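Local coordinates for NADP-dependent alcohol dehydrogenase (Entamoeba histolytica, PDB 2OUI), which catalyses the NADP-dependent interconversion of alcohols with aldehydes or ketones, as a tetramer of the zinc-binding, medium-chain type of alcohol dehydrogenase, at residues K73-G78 with A131-L136; H322-L327 with L334-N339. The protein carries 1 engineered substitution. All blocks are in the same frame, centred on the assembly; numbering follows the deposited sequence.

Contact 1 (K73-G78 with A131-L136); sequences KRLKVG and ANLALL
Leu75 reaches from the loop 73-78 into the step between Leu133 and Leu135 and divides its two methyls between them. On the inner side Leu75 CD1 lies 4.0 Å from Leu133 CD1 and 4.1 Å from Leu133 CB, the two side chains crossing at about a right angle. This is the denser half: both leucines are buried, both also touch Val81 of strand 80-83, and Leu133 continues inward to Val83 and Ile65. The outer half is thinner. Here Leu75 CD2 meets Leu135 CD2 at 3.8 Å, methyl against methyl, as the two side chains run antiparallel where they pass, and Leu135 is exposed to solvent. CB of Leu75 points toward 131-136, and CG, beside the backbone N (chi1 -60°), puts one methyl against each leucine. No hydrogen bond joins the segments; instead Asp130, just ahead of 131-136, takes the backbone N-H groups of Lys73 and Arg74 on its carboxylate. Leu133 is the first residue to leave the helix 129-132, and Ala134 and Leu136 then pair with strand 80-83. The loop packs its leucine on side chains of strands 80-83 and 134-135 at the end of the sheet, in the GroES-like catalytic domain of medium-chain alcohol dehydrogenases.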
loop_
_atom_site.group_PDB
_atom_site.type_symbol
_atom_site.label_atom_id
_atom_site.label_comp_id
_atom_site.label_asym_id
_atom_site.label_seq_id
_atom_site.Cartn_x
_atom_site.Cartn_y
_atom_site.Cartn_z
ATOM N N LYS A 73 0.489 -25.271 -23.006
ATOM C CA LYS A 73 -0.076 -26.338 -22.164
ATOM C C LYS A 73 -1.553 -26.156 -21.805
ATOM O O LYS A 73 -2.212 -27.130 -21.449
ATOM C CB LYS A 73 0.716 -26.463 -20.848
ATOM C CG LYS A 73 2.153 -26.909 -21.007
ATOM C CD LYS A 73 2.955 -26.565 -19.759
ATOM C CE LYS A 73 4.380 -27.089 -19.865
ATOM N NZ LYS A 73 5.163 -26.790 -18.624
ATOM N N ARG A 74 -2.057 -24.919 -21.877
ATOM C CA ARG A 74 -3.368 -24.606 -21.318
ATOM C C ARG A 74 -4.424 -24.452 -22.417
ATOM O O ARG A 74 -5.636 -24.382 -22.136
ATOM C CB ARG A 74 -3.308 -23.316 -20.477
ATOM C CG ARG A 74 -2.313 -23.322 -19.318
ATOM C CD ARG A 74 -2.458 -22.042 -18.475
ATOM N NE ARG A 74 -3.740 -22.000 -17.787
ATOM C CZ ARG A 74 -3.972 -22.537 -16.589
ATOM N NH1 ARG A 74 -3.001 -23.148 -15.923
ATOM N NH2 ARG A 74 -5.180 -22.449 -16.044
ATOM N N LEU A 75 -3.962 -24.397 -23.659
ATOM C CA LEU A 75 -4.823 -24.030 -24.782
ATOM C C LEU A 75 -4.721 -25.042 -25.879
ATOM O O LEU A 75 -3.682 -25.676 -26.062
ATOM C CB LEU A 75 -4.386 -22.685 -25.355
ATOM C CG LEU A 75 -4.449 -21.526 -24.366
ATOM C CD1 LEU A 75 -3.632 -20.368 -24.935
ATOM C CD2 LEU A 75 -5.914 -21.126 -24.101
ATOM N N LYS A 76 -5.795 -25.186 -26.633
ATOM C CA LYS A 76 -5.738 -26.057 -27.789
ATOM C C LYS A 76 -6.431 -25.420 -28.997
ATOM O O LYS A 76 -7.285 -24.533 -28.839
ATOM C CB LYS A 76 -6.317 -27.436 -27.445
ATOM C CG LYS A 76 -7.725 -27.410 -26.892
ATOM C CD LYS A 76 -8.120 -28.767 -26.272
ATOM C CE LYS A 76 -9.653 -28.904 -26.126
ATOM N NZ LYS A 76 -10.274 -27.884 -25.211
ATOM N N VAL A 77 -6.041 -25.850 -30.191
ATOM C CA VAL A 77 -6.696 -25.416 -31.424
ATOM C C VAL A 77 -8.216 -25.593 -31.282
ATOM O O VAL A 77 -8.687 -26.658 -30.847
ATOM C CB VAL A 77 -6.177 -26.195 -32.645
ATOM C CG1 VAL A 77 -7.044 -25.936 -33.891
ATOM C CG2 VAL A 77 -4.716 -25.842 -32.917
ATOM N N GLY A 78 -8.982 -24.564 -31.654
ATOM C CA GLY A 78 -10.436 -24.599 -31.475
ATOM C C GLY A 78 -10.966 -23.834 -30.263
ATOM O O GLY A 78 -12.126 -23.397 -30.267
ATOM N N ALA A 131 -0.109 -17.527 -20.786
ATOM C CA ALA A 131 -0.153 -16.478 -19.782
ATOM C C ALA A 131 -1.132 -15.376 -20.211
ATOM O O ALA A 131 -1.736 -14.722 -19.371
ATOM C CB ALA A 131 1.229 -15.887 -19.605
ATOM N N ASN A 132 -1.291 -15.181 -21.519
ATOM C CA ASN A 132 -1.999 -14.028 -22.040
ATOM C C ASN A 132 -3.411 -14.231 -22.600
ATOM O O ASN A 132 -4.052 -13.255 -22.948
ATOM C CB ASN A 132 -1.126 -13.313 -23.079
ATOM C CG ASN A 132 0.001 -12.563 -22.429
ATOM O OD1 ASN A 132 -0.187 -12.003 -21.354
ATOM N ND2 ASN A 132 1.184 -12.577 -23.044
ATOM N N LEU A 133 -3.893 -15.473 -22.686
ATOM C CA LEU A 133 -5.253 -15.717 -23.197
ATOM C C LEU A 133 -6.161 -16.394 -22.147
ATOM O O LEU A 133 -5.776 -17.406 -21.553
ATOM C CB LEU A 133 -5.186 -16.594 -24.453
ATOM C CG LEU A 133 -4.525 -15.904 -25.664
ATOM C CD1 LEU A 133 -4.383 -16.881 -26.817
ATOM C CD2 LEU A 133 -5.282 -14.644 -26.085
ATOM N N ALA A 134 -7.343 -15.813 -21.925
ATOM C CA ALA A 134 -8.332 -16.379 -21.006
ATOM C C ALA A 134 -9.325 -17.140 -21.848
ATOM O O ALA A 134 -9.726 -16.667 -22.913
ATOM C CB ALA A 134 -9.056 -15.259 -20.238
ATOM N N LEU A 135 -9.738 -18.311 -21.389
ATOM C CA LEU A 135 -10.856 -18.985 -22.063
ATOM C C LEU A 135 -12.156 -18.174 -21.951
ATOM O O LEU A 135 -12.436 -17.611 -20.895
ATOM C CB LEU A 135 -11.048 -20.411 -21.508
ATOM C CG LEU A 135 -9.924 -21.433 -21.789
ATOM C CD1 LEU A 135 -10.259 -22.765 -21.118
ATOM C CD2 LEU A 135 -9.637 -21.622 -23.294
ATOM N N LEU A 136 -12.939 -18.105 -23.036
ATOM C CA LEU A 136 -14.237 -17.423 -23.035
ATOM C C LEU A 136 -15.254 -18.238 -22.225
ATOM O O LEU A 136 -15.563 -19.361 -22.606
ATOM C CB LEU A 136 -14.749 -17.238 -24.469
ATOM C CG LEU A 136 -16.133 -16.579 -24.669
ATOM C CD1 LEU A 136 -16.184 -15.129 -24.172
ATOM C CD2 LEU A 136 -16.579 -16.677 -26.135
#

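Contact 2 (H322-L327 with L334-N339); sequences HRFEGL and LMLMKN
A single methyl, Leu336 CD1, makes the side-chain contacts between helix 329-339 and strand 320-325, and it touches two rings in different ways. Leu336 CD1 sits over one face of the His322 imidazole, 3.9 Å from the ring centroid and 22° off the normal, a CH-pi contact displaced toward the rim; the ring atom nearest to Leu336 CD1 is His322 CD2, at 3.6 Å. Against Phe324 the same methyl lies at the ring edge, in plane, with Leu336 CD1 4.0 Å from both CE1 and CZ of Phe324. One ring therefore offers its pi face and the other its C-H rim, and no hydrogen bond crosses the contact.

Both rings come from alternate residues of the strand and so rise from the same side of it, each with CG beside the backbone N. In Leu336 a chi2 of 176° sets CD1 anti to CA, so that this methyl reaches the corner formed by the His322 face and the Phe324 edge. Further out, His322 also packs on Asp343 and Pro347, while Phe324 touches Val349 and the helix residues Lys329, Asp332 and Ala333; Pro341 lies against Leu336.

The strand is held in turn by backbone hydrogen bonds of His322 and Phe324 with Val348, and of Phe324 and Gly326 with Arg350. Strand 320-325, helix 329-339 and the parallel strand 346-350 form a beta-alpha-beta unit, whose helix rests on one side against helix 38-46 through Leu334, Met335 and Met337.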
loop_
_atom_site.group_PDB
_atom_site.type_symbol
_atom_site.label_atom_id
_atom_site.label_comp_id
_atom_site.label_asym_id
_atom_site.label_seq_id
_atom_site.Cartn_x
_atom_site.Cartn_y
_atom_site.Cartn_z
ATOM N N HIS A 322 -23.512 -0.068 -32.005
ATOM C CA HIS A 322 -23.481 -0.357 -33.436
ATOM C C HIS A 322 -22.956 -1.771 -33.602
ATOM O O HIS A 322 -21.936 -2.125 -33.010
ATOM C CB HIS A 322 -22.519 0.589 -34.147
ATOM C CG HIS A 322 -22.972 2.014 -34.183
ATOM N ND1 HIS A 322 -22.872 2.854 -33.093
ATOM C CD2 HIS A 322 -23.498 2.754 -35.184
ATOM C CE1 HIS A 322 -23.336 4.048 -33.420
ATOM N NE2 HIS A 322 -23.728 4.012 -34.682
ATOM N N ARG A 323 -23.640 -2.569 -34.418
ATOM C CA ARG A 323 -23.259 -3.957 -34.649
ATOM C C ARG A 323 -23.087 -4.230 -36.143
ATOM O O ARG A 323 -23.978 -3.896 -36.938
ATOM C CB ARG A 323 -24.317 -4.898 -34.065
ATOM C CG ARG A 323 -24.414 -4.857 -32.542
ATOM C CD ARG A 323 -25.595 -5.679 -32.029
ATOM N NE ARG A 323 -25.910 -5.370 -30.627
ATOM C CZ ARG A 323 -25.416 -6.031 -29.582
ATOM N NH1 ARG A 323 -24.567 -7.049 -29.760
ATOM N NH2 ARG A 323 -25.759 -5.670 -28.349
ATOM N N PHE A 324 -21.956 -4.833 -36.521
ATOM C CA PHE A 324 -21.626 -5.148 -37.927
ATOM C C PHE A 324 -21.350 -6.653 -38.054
ATOM O O PHE A 324 -21.039 -7.321 -37.069
ATOM C CB PHE A 324 -20.328 -4.412 -38.342
ATOM C CG PHE A 324 -20.450 -2.911 -38.393
ATOM C CD1 PHE A 324 -20.047 -2.139 -37.316
ATOM C CD2 PHE A 324 -20.913 -2.275 -39.537
ATOM C CE1 PHE A 324 -20.155 -0.730 -37.344
ATOM C CE2 PHE A 324 -21.025 -0.878 -39.596
ATOM C CZ PHE A 324 -20.642 -0.107 -38.497
ATOM N N GLU A 325 -21.423 -7.178 -39.269
ATOM C CA GLU A 325 -21.013 -8.552 -39.509
ATOM C C GLU A 325 -19.971 -8.544 -40.607
ATOM O O GLU A 325 -20.168 -7.898 -41.639
ATOM C CB GLU A 325 -22.186 -9.404 -39.992
ATOM C CG GLU A 325 -23.376 -9.456 -39.051
ATOM C CD GLU A 325 -23.186 -10.450 -37.917
ATOM O OE1 GLU A 325 -22.591 -11.529 -38.162
ATOM O OE2 GLU A 325 -23.640 -10.156 -36.785
ATOM N N GLY A 326 -18.889 -9.286 -40.396
ATOM C CA GLY A 326 -17.893 -9.486 -41.446
ATOM C C GLY A 326 -16.635 -8.697 -41.187
ATOM O O GLY A 326 -16.693 -7.520 -40.779
ATOM N N LEU A 327 -15.496 -9.339 -41.438
ATOM C CA LEU A 327 -14.198 -8.730 -41.174
ATOM C C LEU A 327 -14.020 -7.367 -41.858
ATOM O O LEU A 327 -13.446 -6.458 -41.268
ATOM C CB LEU A 327 -13.061 -9.674 -41.562
ATOM C CG LEU A 327 -11.634 -9.181 -41.262
ATOM C CD1 LEU A 327 -11.391 -8.874 -39.793
ATOM C CD2 LEU A 327 -10.580 -10.207 -41.762
ATOM N N LEU A 334 -14.105 1.444 -37.463
ATOM C CA LEU A 334 -13.035 2.353 -37.020
ATOM C C LEU A 334 -13.353 3.795 -37.421
ATOM O O LEU A 334 -13.101 4.723 -36.656
ATOM C CB LEU A 334 -11.666 1.933 -37.566
ATOM C CG LEU A 334 -10.460 2.811 -37.191
ATOM C CD1 LEU A 334 -10.244 2.932 -35.673
ATOM C CD2 LEU A 334 -9.196 2.291 -37.893
ATOM N N MET A 335 -13.926 3.968 -38.603
ATOM C CA MET A 335 -14.327 5.306 -39.089
ATOM C C MET A 335 -15.360 6.010 -38.205
ATOM O O MET A 335 -15.348 7.244 -38.093
ATOM C CB MET A 335 -14.808 5.240 -40.527
ATOM C CG MET A 335 -13.702 4.971 -41.537
ATOM S SD MET A 335 -12.248 6.028 -41.323
ATOM C CE MET A 335 -11.515 5.860 -42.939
ATOM N N LEU A 336 -16.227 5.228 -37.559
ATOM C CA LEU A 336 -17.155 5.744 -36.544
ATOM C C LEU A 336 -16.429 6.350 -35.360
ATOM O O LEU A 336 -16.874 7.361 -34.826
ATOM C CB LEU A 336 -18.087 4.638 -36.019
ATOM C CG LEU A 336 -19.314 4.200 -36.832
ATOM C CD1 LEU A 336 -19.996 3.024 -36.124
ATOM C CD2 LEU A 336 -20.278 5.353 -36.996
ATOM N N MET A 337 -15.329 5.734 -34.940
ATOM C CA MET A 337 -14.580 6.213 -33.778
ATOM C C MET A 337 -13.910 7.545 -34.072
ATOM O O MET A 337 -13.656 8.349 -33.149
ATOM C CB MET A 337 -13.520 5.198 -33.323
ATOM C CG MET A 337 -14.073 3.841 -32.936
ATOM S SD MET A 337 -15.366 3.909 -31.681
ATOM C CE MET A 337 -14.442 3.931 -30.159
ATOM N N LYS A 338 -13.610 7.748 -35.355
ATOM C CA LYS A 338 -13.000 8.972 -35.842
ATOM C C LYS A 338 -14.067 10.064 -35.954
ATOM O O LYS A 338 -13.877 11.172 -35.458
ATOM C CB LYS A 338 -12.348 8.743 -37.209
ATOM C CG LYS A 338 -11.511 9.934 -37.689
ATOM C CD LYS A 338 -11.392 9.965 -39.206
ATOM C CE LYS A 338 -10.407 11.032 -39.665
ATOM N NZ LYS A 338 -10.431 12.237 -38.802
ATOM N N ASN A 339 -15.192 9.731 -36.578
ATOM C CA ASN A 339 -16.283 10.710 -36.801
ATOM C C ASN A 339 -17.189 11.042 -35.594
ATOM O O ASN A 339 -17.694 12.168 -35.485
ATOM C CB ASN A 339 -17.095 10.281 -38.012
ATOM C CG ASN A 339 -16.255 10.260 -39.277
ATOM O OD1 ASN A 339 -15.342 11.074 -39.435
ATOM N ND2 ASN A 339 -16.549 9.327 -40.182
#

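Overall arrangement
Contacts 1 and 2 follow one another along the chain and do not touch: their centres lie 27 Å apart and their nearest atoms about 13 Å. Both nevertheless reach the same mixed sheet. Strand 134-135 of contact 1 joins it through 80-83 and 61-68 to strand 27-34, and strand 320-325 of contact 2 joins it through 346-350 to that same strand. Between them along the chain comes the separate six-stranded parallel sheet of the Rossmann-type domain. Neither contact supplies a ligand of the zinc ion, held by Cys37, His59 and Asp150, although helix 329-339 of contact 2 packs on helix 38-46, which begins right after Cys37.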